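Local structure of putative mannose-6-phosphate isomerase YvyI (Bacillus subtilis, 1QWR) at residues A[93-98]-A[177-182]; A[194-199]-A[208-213]. The protein probably catalyses the interconversion of D-mannose 6-phosphate and D-fructose 6-phosphate as a zinc-dependent enzyme of the mannose-6-phosphate isomerase type 1 family. All blocks are in the same frame, centred on the assembly; numbering follows the deposited sequence.

Interactions 1 and 2 lie side by side, their centres about 14 Å apart, and both reach the same sulfate ion. The end of segment 93-98 pairs with segment 194-199: Ile98 N lies 2.8 Å from Tyr198 O, and Ile98 O lies 2.9 Å from Val197 N, both probable hydrogen bonds. Val197 and Tyr198 thus face Ile98 together, as a classic beta bulge. Ser97 OG packs at 3.3 Å against CD of Arg196, which is probably an active-site residue and lies in interaction 2. The zinc ion, held by His101, Glu119 and His176, is close to both contacts. The side chain of Leu178 is about 6 Å from the zinc ion, as is that of Thr194.

Interaction 1 (A[93-98]-A[177-182]); sequences KEDTSI and ALCKGA. With SO4 (sulfate ion), chain C.
Asp95 fastens its loop to segment 177-182 through its carboxylate. OD1 accepts a nearly straight hydrogen bond from Lys180 N, 2.9 Å long with an N-H...O angle of 172°. The donor comes to the anti side of OD1, 26° out of the carboxylate plane. CG of Asp95 is anti to its own carbonyl carbon (chi1 -66°), which puts the carboxylate beside the backbone N, on the Lys180 side. OD1 also rests 3.3 Å from Cys179 CB. Lys180 has the most surface buried by the contact. Its CB sits 3.2 Å from Lys93 O, and its chain runs alongside Glu94. The salt bridge from Lys180 NZ to Glu94 OE1 is long and doubtful, since Lys180 was modelled in two conformers. Ala177 fills the other end: its CB methyl meets Ser97 O at 3.2 Å and lies 4.4 Å from Ile98 CG1. Between the two ends, Leu178 O takes two donors from one residue, Thr96 N at 3.1 Å and Thr96 OG1 at 3.0 Å. The hydroxyl meets a lone pair of this oxygen in the carbonyl plane; it is also hydrogen-bonded to Lys99 NZ. Next, Ser97 N and OG both bond sulfate O1, OG at 2.7 Å. Polar bonds therefore fix an irregular loop to the end of strand 176-178 and the turn after it, and holding Thr96 this way probably helps set the two Ser97 donors toward the anion.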
loop_
_atom_site.group_PDB
_atom_site.type_symbol
_atom_site.label_atom_id
_atom_site.label_comp_id
_atom_site.label_asym_id
_atom_site.label_seq_id
_atom_site.Cartn_x
_atom_site.Cartn_y
_atom_site.Cartn_z
ATOM N N LYS A 93 -14.363 -5.003 -2.072
ATOM C CA LYS A 93 -15.811 -5.149 -2.184
ATOM C C LYS A 93 -16.231 -6.356 -1.358
ATOM O O LYS A 93 -17.170 -6.274 -0.559
ATOM C CB LYS A 93 -16.200 -5.357 -3.655
ATOM C CG LYS A 93 -17.707 -5.429 -3.871
ATOM C CD LYS A 93 -18.047 -5.521 -5.334
ATOM C CE LYS A 93 -19.568 -5.625 -5.519
ATOM N NZ LYS A 93 -19.942 -5.775 -6.952
ATOM N N GLU A 94 -15.536 -7.477 -1.558
ATOM C CA GLU A 94 -15.813 -8.696 -0.795
ATOM C C GLU A 94 -14.573 -9.011 0.061
ATOM O O GLU A 94 -13.546 -8.338 -0.053
ATOM C CB GLU A 94 -16.114 -9.874 -1.732
ATOM C CG GLU A 94 -17.362 -9.714 -2.622
ATOM C CD GLU A 94 -18.647 -9.502 -1.834
ATOM O OE1 GLU A 94 -18.758 -10.035 -0.710
ATOM O OE2 GLU A 94 -19.558 -8.807 -2.345
ATOM N N ASP A 95 -14.660 -10.037 0.906
ATOM C CA ASP A 95 -13.534 -10.405 1.780
ATOM C C ASP A 95 -12.290 -10.862 1.018
ATOM O O ASP A 95 -12.396 -11.551 -0.004
ATOM C CB ASP A 95 -13.927 -11.557 2.719
ATOM C CG ASP A 95 -14.995 -11.179 3.728
ATOM O OD1 ASP A 95 -14.984 -10.051 4.250
ATOM O OD2 ASP A 95 -15.835 -12.052 4.031
ATOM N N THR A 96 -11.099 -10.499 1.501
ATOM C CA THR A 96 -9.914 -10.994 0.809
ATOM C C THR A 96 -9.527 -12.274 1.537
ATOM O O THR A 96 -10.071 -12.579 2.604
ATOM C CB THR A 96 -8.697 -10.027 0.847
ATOM O OG1 THR A 96 -8.210 -9.926 2.189
ATOM C CG2 THR A 96 -9.088 -8.646 0.337
ATOM N N SER A 97 -8.574 -13.008 0.979
ATOM C CA SER A 97 -8.141 -14.268 1.595
ATOM C C SER A 97 -7.448 -14.061 2.939
ATOM O O SER A 97 -6.947 -12.975 3.228
ATOM C CB SER A 97 -7.198 -15.010 0.643
ATOM O OG SER A 97 -5.943 -14.342 0.528
ATOM N N ILE A 98 -7.438 -15.098 3.775
ATOM C CA ILE A 98 -6.755 -15.007 5.072
ATOM C C ILE A 98 -5.333 -15.383 4.676
ATOM O O ILE A 98 -5.115 -16.409 4.005
ATOM C CB ILE A 98 -7.347 -16.000 6.094
ATOM C CG1 ILE A 98 -8.796 -15.604 6.403
ATOM C CG2 ILE A 98 -6.540 -15.980 7.369
ATOM C CD1 ILE A 98 -9.481 -16.474 7.424
ATOM N N ALA A 177 -6.218 -10.267 7.022
ATOM C CA ALA A 177 -7.092 -10.155 5.863
ATOM C C ALA A 177 -7.938 -8.891 5.962
ATOM O O ALA A 177 -8.443 -8.543 7.039
ATOM C CB ALA A 177 -8.013 -11.358 5.750
ATOM N N LEU A 178 -8.049 -8.177 4.849
ATOM C CA LEU A 178 -8.926 -7.022 4.816
ATOM C C LEU A 178 -10.300 -7.654 4.545
ATOM O O LEU A 178 -10.385 -8.671 3.839
ATOM C CB LEU A 178 -8.546 -6.086 3.664
ATOM C CG LEU A 178 -7.313 -5.204 3.869
ATOM C CD1 LEU A 178 -6.960 -4.504 2.564
ATOM C CD2 LEU A 178 -7.597 -4.185 4.975
ATOM N N CYS A 179 -11.360 -7.074 5.093
ATOM C CA CYS A 179 -12.693 -7.621 4.889
ATOM C C CYS A 179 -13.600 -6.701 4.070
ATOM O O CYS A 179 -13.312 -5.511 3.895
ATOM C CB CYS A 179 -13.312 -7.979 6.238
ATOM S SG CYS A 179 -12.345 -9.266 7.119
ATOM N N LYS A 180 -14.679 -7.273 3.541
ATOM C CA LYS A 180 -15.609 -6.545 2.685
ATOM C C LYS A 180 -16.019 -5.154 3.146
ATOM O O LYS A 180 -16.207 -4.907 4.341
ATOM C CB LYS A 180 -16.870 -7.381 2.449
ATOM C CG LYS A 180 -17.764 -7.512 3.663
ATOM C CD LYS A 180 -19.005 -8.345 3.337
ATOM C CE LYS A 180 -19.773 -7.762 2.162
ATOM N NZ LYS A 180 -20.930 -8.617 1.770
ATOM N N GLY A 181 -16.161 -4.260 2.167
ATOM C CA GLY A 181 -16.564 -2.882 2.418
ATOM C C GLY A 181 -15.516 -1.888 2.866
ATOM O O GLY A 181 -15.763 -1.103 3.771
ATOM N N ALA A 182 -14.356 -1.903 2.223
ATOM C CA ALA A 182 -13.274 -1.003 2.612
ATOM C C ALA A 182 -12.543 -0.504 1.384
ATOM O O ALA A 182 -12.417 -1.232 0.406
ATOM C CB ALA A 182 -12.277 -1.746 3.529
HETATM S S SO4 C . -5.604 -11.740 -1.874
HETATM O O1 SO4 C . -6.717 -12.351 -1.105
HETATM O O2 SO4 C . -6.033 -11.461 -3.248
HETATM O O3 SO4 C . -4.437 -12.636 -1.874
HETATM O O4 SO4 C . -5.231 -10.469 -1.223
#

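Interaction 2 (A[194-199]-A[208-213]); sequences TYRVYD and SPRELH. With SO4 (sulfate ion), chain C.
Arg196 reaches across Leu212, Glu211 and Arg210 with a chain extended from CG to NE. Its CB touches Leu212 CD2 at 3.8 Å. CG and CD pass along Glu211 O, with CD nearer. NE gives a hydrogen bond to sulfate O3, 3.2 Å long. NH1 turns back to Glu211 O at 2.8 Å, which lies in the guanidinium plane and is met on a lone pair. NH2 ends beside Arg210 NH1, where the sulfate gathers both arginines. The guanidinium planes are 38° apart, and Arg196 NE sits 3.9 Å above the plane of the Arg210 group, over its centre. Arg210 is bent at chi3 (-64°), which brings its NE and NH2 side-on to Asp199. NE meets OD2 and NH2 meets OD1, each at 2.8 Å, from above the carboxylate plane. Arg202 is a second partner of OD1. Arg210 NH1 and NH2 bond sulfate O2 and O1. With an alanine in place of Arg210, both side-on bonds to Asp199 would probably be lost, leaving its carboxylate to Arg202 and a water, and the anion site with less positive charge. The backbones join by a hydrogen bond from His213 N to Arg196 O, 2.8 Å, with His213 at the N-cap of helix 214-220. Arg196 is probably an active-site residue, as in relatives. The arginine pair round a sulfate is consistent with a site for the substrate phosphate in this cupin-clan isomerase.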
loop_
_atom_site.group_PDB
_atom_site.type_symbol
_atom_site.label_atom_id
_atom_site.label_comp_id
_atom_site.label_asym_id
_atom_site.label_seq_id
_atom_site.Cartn_x
_atom_site.Cartn_y
_atom_site.Cartn_z
ATOM N N THR A 194 2.859 -13.796 -1.052
ATOM C CA THR A 194 1.668 -14.023 -0.244
ATOM C C THR A 194 1.353 -15.498 -0.053
ATOM O O THR A 194 1.299 -16.242 -1.021
ATOM C CB THR A 194 0.445 -13.377 -0.907
ATOM O OG1 THR A 194 0.661 -11.966 -1.006
ATOM C CG2 THR A 194 -0.824 -13.656 -0.094
ATOM N N TYR A 195 1.130 -15.901 1.194
ATOM C CA TYR A 195 0.791 -17.287 1.507
ATOM C C TYR A 195 -0.633 -17.298 2.059
ATOM O O TYR A 195 -0.884 -16.800 3.158
ATOM C CB TYR A 195 1.775 -17.867 2.542
ATOM C CG TYR A 195 3.235 -17.817 2.104
ATOM C CD1 TYR A 195 3.599 -18.066 0.775
ATOM C CD2 TYR A 195 4.252 -17.538 3.022
ATOM C CE1 TYR A 195 4.941 -18.035 0.379
ATOM C CE2 TYR A 195 5.587 -17.506 2.639
ATOM C CZ TYR A 195 5.927 -17.753 1.319
ATOM O OH TYR A 195 7.247 -17.717 0.938
ATOM N N ARG A 196 -1.568 -17.854 1.288
ATOM C CA ARG A 196 -2.965 -17.905 1.711
ATOM C C ARG A 196 -3.258 -19.163 2.505
ATOM O O ARG A 196 -2.751 -20.233 2.168
ATOM C CB ARG A 196 -3.901 -17.934 0.509
ATOM C CG ARG A 196 -3.691 -16.836 -0.471
ATOM C CD ARG A 196 -4.881 -16.746 -1.415
ATOM N NE ARG A 196 -4.639 -15.738 -2.436
ATOM C CZ ARG A 196 -4.085 -15.994 -3.609
ATOM N NH1 ARG A 196 -3.721 -17.229 -3.919
ATOM N NH2 ARG A 196 -3.888 -15.009 -4.469
ATOM N N VAL A 197 -4.077 -19.040 3.543
ATOM C CA VAL A 197 -4.444 -20.217 4.314
ATOM C C VAL A 197 -5.916 -20.535 4.073
ATOM O O VAL A 197 -6.340 -21.675 4.232
ATOM C CB VAL A 197 -4.192 -20.038 5.838
ATOM C CG1 VAL A 197 -2.732 -19.630 6.078
ATOM C CG2 VAL A 197 -5.132 -19.015 6.435
ATOM N N TYR A 198 -6.690 -19.532 3.664
ATOM C CA TYR A 198 -8.122 -19.725 3.427
ATOM C C TYR A 198 -8.687 -18.664 2.496
ATOM O O TYR A 198 -8.394 -17.475 2.656
ATOM C CB TYR A 198 -8.879 -19.674 4.753
ATOM C CG TYR A 198 -10.347 -20.016 4.630
ATOM C CD1 TYR A 198 -10.755 -21.161 3.952
ATOM C CD2 TYR A 198 -11.325 -19.213 5.222
ATOM C CE1 TYR A 198 -12.111 -21.507 3.861
ATOM C CE2 TYR A 198 -12.681 -19.553 5.141
ATOM C CZ TYR A 198 -13.062 -20.700 4.456
ATOM O OH TYR A 198 -14.396 -21.030 4.347
ATOM N N ASP A 199 -9.502 -19.092 1.532
ATOM C CA ASP A 199 -10.097 -18.166 0.563
ATOM C C ASP A 199 -11.598 -18.396 0.382
ATOM O O ASP A 199 -12.142 -18.187 -0.708
ATOM C CB ASP A 199 -9.393 -18.282 -0.788
ATOM C CG ASP A 199 -9.714 -17.120 -1.714
ATOM O OD1 ASP A 199 -9.857 -15.989 -1.212
ATOM O OD2 ASP A 199 -9.804 -17.321 -2.945
ATOM N N SER A 208 -11.569 -21.809 -11.449
ATOM C CA SER A 208 -10.622 -22.561 -10.621
ATOM C C SER A 208 -10.385 -21.889 -9.273
ATOM O O SER A 208 -10.364 -20.662 -9.184
ATOM C CB SER A 208 -9.283 -22.711 -11.348
ATOM O OG SER A 208 -9.433 -23.433 -12.558
ATOM N N PRO A 209 -10.201 -22.689 -8.206
ATOM C CA PRO A 209 -9.961 -22.164 -6.853
ATOM C C PRO A 209 -8.603 -21.472 -6.811
ATOM O O PRO A 209 -7.707 -21.840 -7.565
ATOM C CB PRO A 209 -9.956 -23.415 -5.971
ATOM C CG PRO A 209 -10.490 -24.526 -6.855
ATOM C CD PRO A 209 -10.036 -24.150 -8.225
ATOM N N ARG A 210 -8.440 -20.479 -5.945
ATOM C CA ARG A 210 -7.148 -19.815 -5.871
ATOM C C ARG A 210 -6.187 -20.628 -5.008
ATOM O O ARG A 210 -6.604 -21.320 -4.075
ATOM C CB ARG A 210 -7.308 -18.391 -5.340
ATOM C CG ARG A 210 -8.244 -17.552 -6.234
ATOM C CD ARG A 210 -8.053 -16.072 -6.001
ATOM N NE ARG A 210 -8.413 -15.661 -4.641
ATOM C CZ ARG A 210 -7.995 -14.525 -4.082
ATOM N NH1 ARG A 210 -7.206 -13.701 -4.773
ATOM N NH2 ARG A 210 -8.350 -14.212 -2.839
ATOM N N GLU A 211 -4.902 -20.542 -5.337
ATOM C CA GLU A 211 -3.844 -21.272 -4.635
ATOM C C GLU A 211 -3.713 -20.966 -3.147
ATOM O O GLU A 211 -3.753 -19.810 -2.741
ATOM C CB GLU A 211 -2.502 -20.973 -5.291
ATOM C CG GLU A 211 -1.924 -22.082 -6.131
ATOM C CD GLU A 211 -0.495 -21.773 -6.546
ATOM O OE1 GLU A 211 0.383 -21.728 -5.655
ATOM O OE2 GLU A 211 -0.256 -21.566 -7.757
ATOM N N LEU A 212 -3.550 -22.013 -2.343
ATOM C CA LEU A 212 -3.356 -21.860 -0.901
ATOM C C LEU A 212 -1.914 -22.326 -0.649
ATOM O O LEU A 212 -1.375 -23.123 -1.418
ATOM C CB LEU A 212 -4.358 -22.714 -0.111
ATOM C CG LEU A 212 -5.851 -22.443 -0.358
ATOM C CD1 LEU A 212 -6.689 -23.269 0.629
ATOM C CD2 LEU A 212 -6.158 -20.959 -0.187
ATOM N N HIS A 213 -1.288 -21.812 0.404
ATOM C CA HIS A 213 0.099 -22.152 0.712
ATOM C C HIS A 213 0.144 -22.414 2.209
ATOM O O HIS A 213 0.749 -21.651 2.961
ATOM C CB HIS A 213 1.007 -20.959 0.375
ATOM C CG HIS A 213 0.570 -20.186 -0.835
ATOM N ND1 HIS A 213 1.135 -20.363 -2.081
ATOM C CD2 HIS A 213 -0.401 -19.252 -0.991
ATOM C CE1 HIS A 213 0.534 -19.567 -2.951
ATOM N NE2 HIS A 213 -0.402 -18.884 -2.315
HETATM S S SO4 C . -5.604 -11.740 -1.874
HETATM O O1 SO4 C . -6.717 -12.351 -1.105
HETATM O O2 SO4 C . -6.033 -11.461 -3.248
HETATM O O3 SO4 C . -4.437 -12.636 -1.874
HETATM O O4 SO4 C . -5.231 -10.469 -1.223
HETATM O O HOH W 1 -10.295 -19.771 -3.767
#